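Local coordinates for protein tryptophan--tRNA ligase (Aeropyrum pernix, PDB 3A04) that catalyses the ATP-dependent attachment of L-tryptophan to its cognate tRNA, releasing AMP and diphosphate, as a class I aminoacyl-tRNA synthetase, at residues Leu161-Val169 / Leu228-Leu238. Numbering follows the deposited sequence.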
loop_
_atom_site.group_PDB
_atom_site.type_symbol
_atom_site.label_atom_id
_atom_site.label_comp_id
_atom_site.label_asym_id
_atom_site.label_seq_id
_atom_site.Cartn_x
_atom_site.Cartn_y
_atom_site.Cartn_z
ATOM N N LEU A 161 4.276 5.859 4.282
ATOM C CA LEU A 161 3.712 5.607 5.580
ATOM C C LEU A 161 2.837 4.382 5.579
ATOM O O LEU A 161 2.751 3.695 6.598
ATOM C CB LEU A 161 2.806 6.832 6.054
ATOM C CG LEU A 161 3.579 8.138 6.366
ATOM C CD1 LEU A 161 2.539 9.273 6.566
ATOM C CD2 LEU A 161 4.398 7.887 7.650
ATOM N N ILE A 162 2.057 4.234 4.494
ATOM C CA ILE A 162 1.152 3.127 4.396
ATOM C C ILE A 162 1.973 1.843 4.443
ATOM O O ILE A 162 1.604 0.881 5.161
ATOM C CB ILE A 162 0.322 3.178 3.070
ATOM C CG1 ILE A 162 -0.575 4.464 3.038
ATOM C CG2 ILE A 162 -0.554 1.901 2.940
ATOM C CD1 ILE A 162 -1.214 4.708 1.621
ATOM N N GLN A 163 3.077 1.821 3.704
ATOM C CA GLN A 163 3.943 0.615 3.735
ATOM C C GLN A 163 4.536 0.314 5.132
ATOM O O GLN A 163 4.532 -0.825 5.593
ATOM C CB GLN A 163 5.087 0.771 2.780
ATOM C CG GLN A 163 4.691 0.873 1.313
ATOM C CD GLN A 163 5.897 1.233 0.419
ATOM O OE1 GLN A 163 6.425 2.367 0.470
ATOM N NE2 GLN A 163 6.322 0.274 -0.418
ATOM N N LEU A 164 4.942 1.343 5.832
ATOM C CA LEU A 164 5.544 1.148 7.147
ATOM C C LEU A 164 4.462 0.888 8.186
ATOM O O LEU A 164 4.715 0.110 9.087
ATOM C CB LEU A 164 6.383 2.352 7.543
ATOM C CG LEU A 164 7.553 2.620 6.543
ATOM C CD1 LEU A 164 8.390 3.802 7.105
ATOM C CD2 LEU A 164 8.463 1.440 6.303
ATOM N N PHE A 165 3.251 1.487 8.042
ATOM C CA PHE A 165 2.177 1.216 8.992
ATOM C C PHE A 165 1.793 -0.244 8.982
ATOM O O PHE A 165 1.326 -0.752 10.028
ATOM C CB PHE A 165 0.872 1.996 8.707
ATOM C CG PHE A 165 0.983 3.488 8.888
ATOM C CD1 PHE A 165 2.030 4.066 9.605
ATOM C CD2 PHE A 165 -0.041 4.327 8.396
ATOM C CE1 PHE A 165 2.119 5.470 9.789
ATOM C CE2 PHE A 165 0.036 5.740 8.581
ATOM C CZ PHE A 165 1.117 6.310 9.283
ATOM N N SER A 166 1.895 -0.920 7.828
ATOM C CA SER A 166 1.453 -2.326 7.755
ATOM C C SER A 166 2.228 -3.241 8.694
ATOM O O SER A 166 1.700 -4.313 9.072
ATOM C CB SER A 166 1.543 -2.866 6.327
ATOM O OG SER A 166 2.898 -3.066 5.958
ATOM N N GLY A 167 3.398 -2.789 9.149
ATOM C CA GLY A 167 4.171 -3.579 10.133
ATOM C C GLY A 167 3.760 -3.318 11.590
ATOM O O GLY A 167 4.205 -4.029 12.498
ATOM N N LYS A 168 2.864 -2.361 11.807
ATOM C CA LYS A 168 2.583 -1.908 13.176
ATOM C C LYS A 168 1.151 -2.098 13.621
ATOM O O LYS A 168 0.696 -1.473 14.552
ATOM C CB LYS A 168 3.001 -0.453 13.338
ATOM C CG LYS A 168 4.490 -0.189 13.019
ATOM C CD LYS A 168 5.359 -0.879 14.091
ATOM C CE LYS A 168 6.775 -0.356 13.994
ATOM N NZ LYS A 168 7.621 -1.115 14.988
ATOM N N VAL A 169 0.433 -2.967 12.953
ATOM C CA VAL A 169 -0.903 -3.268 13.359
ATOM C C VAL A 169 -1.131 -4.758 13.098
ATOM O O VAL A 169 -0.565 -5.307 12.153
ATOM C CB VAL A 169 -1.894 -2.327 12.600
ATOM C CG1 VAL A 169 -1.780 -2.498 11.090
ATOM C CG2 VAL A 169 -3.332 -2.537 13.106
ATOM N N LEU A 228 -0.972 4.090 15.652
ATOM C CA LEU A 228 0.025 4.105 14.606
ATOM C C LEU A 228 1.028 5.278 14.763
ATOM O O LEU A 228 2.268 5.068 14.677
ATOM C CB LEU A 228 -0.624 4.018 13.183
ATOM C CG LEU A 228 -1.164 2.659 12.755
ATOM C CD1 LEU A 228 -2.058 2.922 11.489
ATOM C CD2 LEU A 228 0.065 1.705 12.404
ATOM N N ALA A 229 0.555 6.468 15.094
ATOM C CA ALA A 229 1.484 7.606 15.330
ATOM C C ALA A 229 2.535 7.249 16.438
ATOM O O ALA A 229 3.776 7.407 16.257
ATOM C CB ALA A 229 0.673 8.880 15.754
ATOM N N ASP A 230 2.019 6.744 17.555
ATOM C CA ASP A 230 2.887 6.386 18.720
ATOM C C ASP A 230 3.854 5.238 18.303
ATOM O O ASP A 230 5.057 5.232 18.670
ATOM C CB ASP A 230 1.999 5.810 19.822
ATOM C CG ASP A 230 1.138 6.835 20.506
ATOM O OD1 ASP A 230 1.321 8.066 20.384
ATOM O OD2 ASP A 230 0.272 6.391 21.269
ATOM N N ARG A 231 3.316 4.257 17.570
ATOM C CA ARG A 231 4.115 3.068 17.153
ATOM C C ARG A 231 5.181 3.401 16.103
ATOM O O ARG A 231 6.152 2.632 15.920
ATOM C CB ARG A 231 3.220 1.930 16.691
ATOM C CG ARG A 231 2.360 1.334 17.846
ATOM C CD ARG A 231 1.284 0.436 17.252
ATOM N NE ARG A 231 0.320 0.089 18.274
ATOM C CZ ARG A 231 -0.677 -0.765 18.121
ATOM N NH1 ARG A 231 -0.906 -1.391 16.951
ATOM N NH2 ARG A 231 -1.455 -1.016 19.162
ATOM N N MET A 232 5.062 4.540 15.443
ATOM C CA MET A 232 6.105 4.959 14.522
ATOM C C MET A 232 7.276 5.667 15.204
ATOM O O MET A 232 8.204 6.068 14.536
ATOM C CB MET A 232 5.544 5.844 13.377
ATOM C CG MET A 232 4.586 5.020 12.417
ATOM S SD MET A 232 5.505 3.692 11.559
ATOM C CE MET A 232 6.232 4.916 10.553
ATOM N N ALA A 233 7.214 5.922 16.518
ATOM C CA ALA A 233 8.355 6.639 17.180
ATOM C C ALA A 233 9.737 6.009 16.858
ATOM O O ALA A 233 9.866 4.827 16.890
ATOM C CB ALA A 233 8.129 6.729 18.742
ATOM N N GLY A 234 10.737 6.783 16.479
ATOM C CA GLY A 234 12.004 6.191 16.083
ATOM C C GLY A 234 12.154 6.022 14.567
ATOM O O GLY A 234 13.266 5.819 14.036
ATOM N N VAL A 235 11.032 6.065 13.858
ATOM C CA VAL A 235 11.024 5.914 12.424
ATOM C C VAL A 235 10.615 7.205 11.795
ATOM O O VAL A 235 11.336 7.739 10.968
ATOM C CB VAL A 235 10.020 4.801 12.069
ATOM C CG1 VAL A 235 10.073 4.486 10.637
ATOM C CG2 VAL A 235 10.343 3.613 12.885
ATOM N N VAL A 236 9.485 7.751 12.244
ATOM C CA VAL A 236 9.173 9.086 11.842
ATOM C C VAL A 236 8.297 9.626 13.008
ATOM O O VAL A 236 7.420 8.934 13.571
ATOM C CB VAL A 236 8.435 9.115 10.420
ATOM C CG1 VAL A 236 7.133 8.531 10.543
ATOM C CG2 VAL A 236 8.199 10.561 9.957
ATOM N N GLU A 237 8.574 10.859 13.395
ATOM C CA GLU A 237 7.972 11.403 14.612
ATOM C C GLU A 237 6.596 12.046 14.232
ATOM O O GLU A 237 6.529 13.007 13.427
ATOM C CB GLU A 237 8.942 12.466 15.214
ATOM C CG GLU A 237 10.321 11.842 15.726
ATOM C CD GLU A 237 10.172 10.460 16.417
ATOM O OE1 GLU A 237 9.582 10.385 17.510
ATOM O OE2 GLU A 237 10.655 9.424 15.863
ATOM N N LEU A 238 5.540 11.480 14.770
ATOM C CA LEU A 238 4.157 11.882 14.449
ATOM C C LEU A 238 3.447 12.200 15.727
ATOM O O LEU A 238 3.624 11.534 16.736
ATOM C CB LEU A 238 3.429 10.754 13.722
ATOM C CG LEU A 238 4.058 10.332 12.379
ATOM C CD1 LEU A 238 3.495 8.982 11.861
ATOM C CD2 LEU A 238 3.944 11.468 11.292
HETATM O O HOH W 1 6.599 0.041 17.743
#
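Arg231 NH1 donates a hydrogen bond to the backbone carbonyl Lys168 O at 2.9 Å. The bond is fairly straight (161°), and the oxygen meets the edge of the guanidinium group, in its plane. The arginine chain is extended from CG to NE, which carries NH1 out to the carbonyl. Its NH2 forms a salt bridge with Glu173. With an alanine here, Lys168 O would probably lose this donor and Glu173 this positive partner. Lys168 bends at chi2 (-68°), which brings its CE 3.6 Å from Arg231 O. A water joins Lys168 NZ to Arg231 O, 3.2 Å from each.

Away from these polar groups the contact is apolar. Leu228 CB lies over one face of the Phe165 ring, and Leu228 CD1 is 4.0 Å from Phe165 CG. Leu228 CD2 also packs 3.8 Å from Lys168 CB. Met232 comes to the ring edge instead, with CG 3.6 Å from Phe165 CE1. Its sulfur also lies at the edge, a Met-aromatic contact. Met232 CE turns to Leu164 CB at 4.0 Å. Farther along, Leu161 CD2 meets Val236 CG1 at 4.0 Å.

The contact joins the C-terminal parts of helices 156-165 and 219-231, with the loops that follow them. Helix 183-197 packs on Ile162 and Phe165, while Phe114 of the second subunit packs on Leu164, so one side of the contact lies at the subunit interface. The two helices follow strands 147-150 and 210-215 of the parallel part of the sheet, in keeping with the class I Rossmann-type fold.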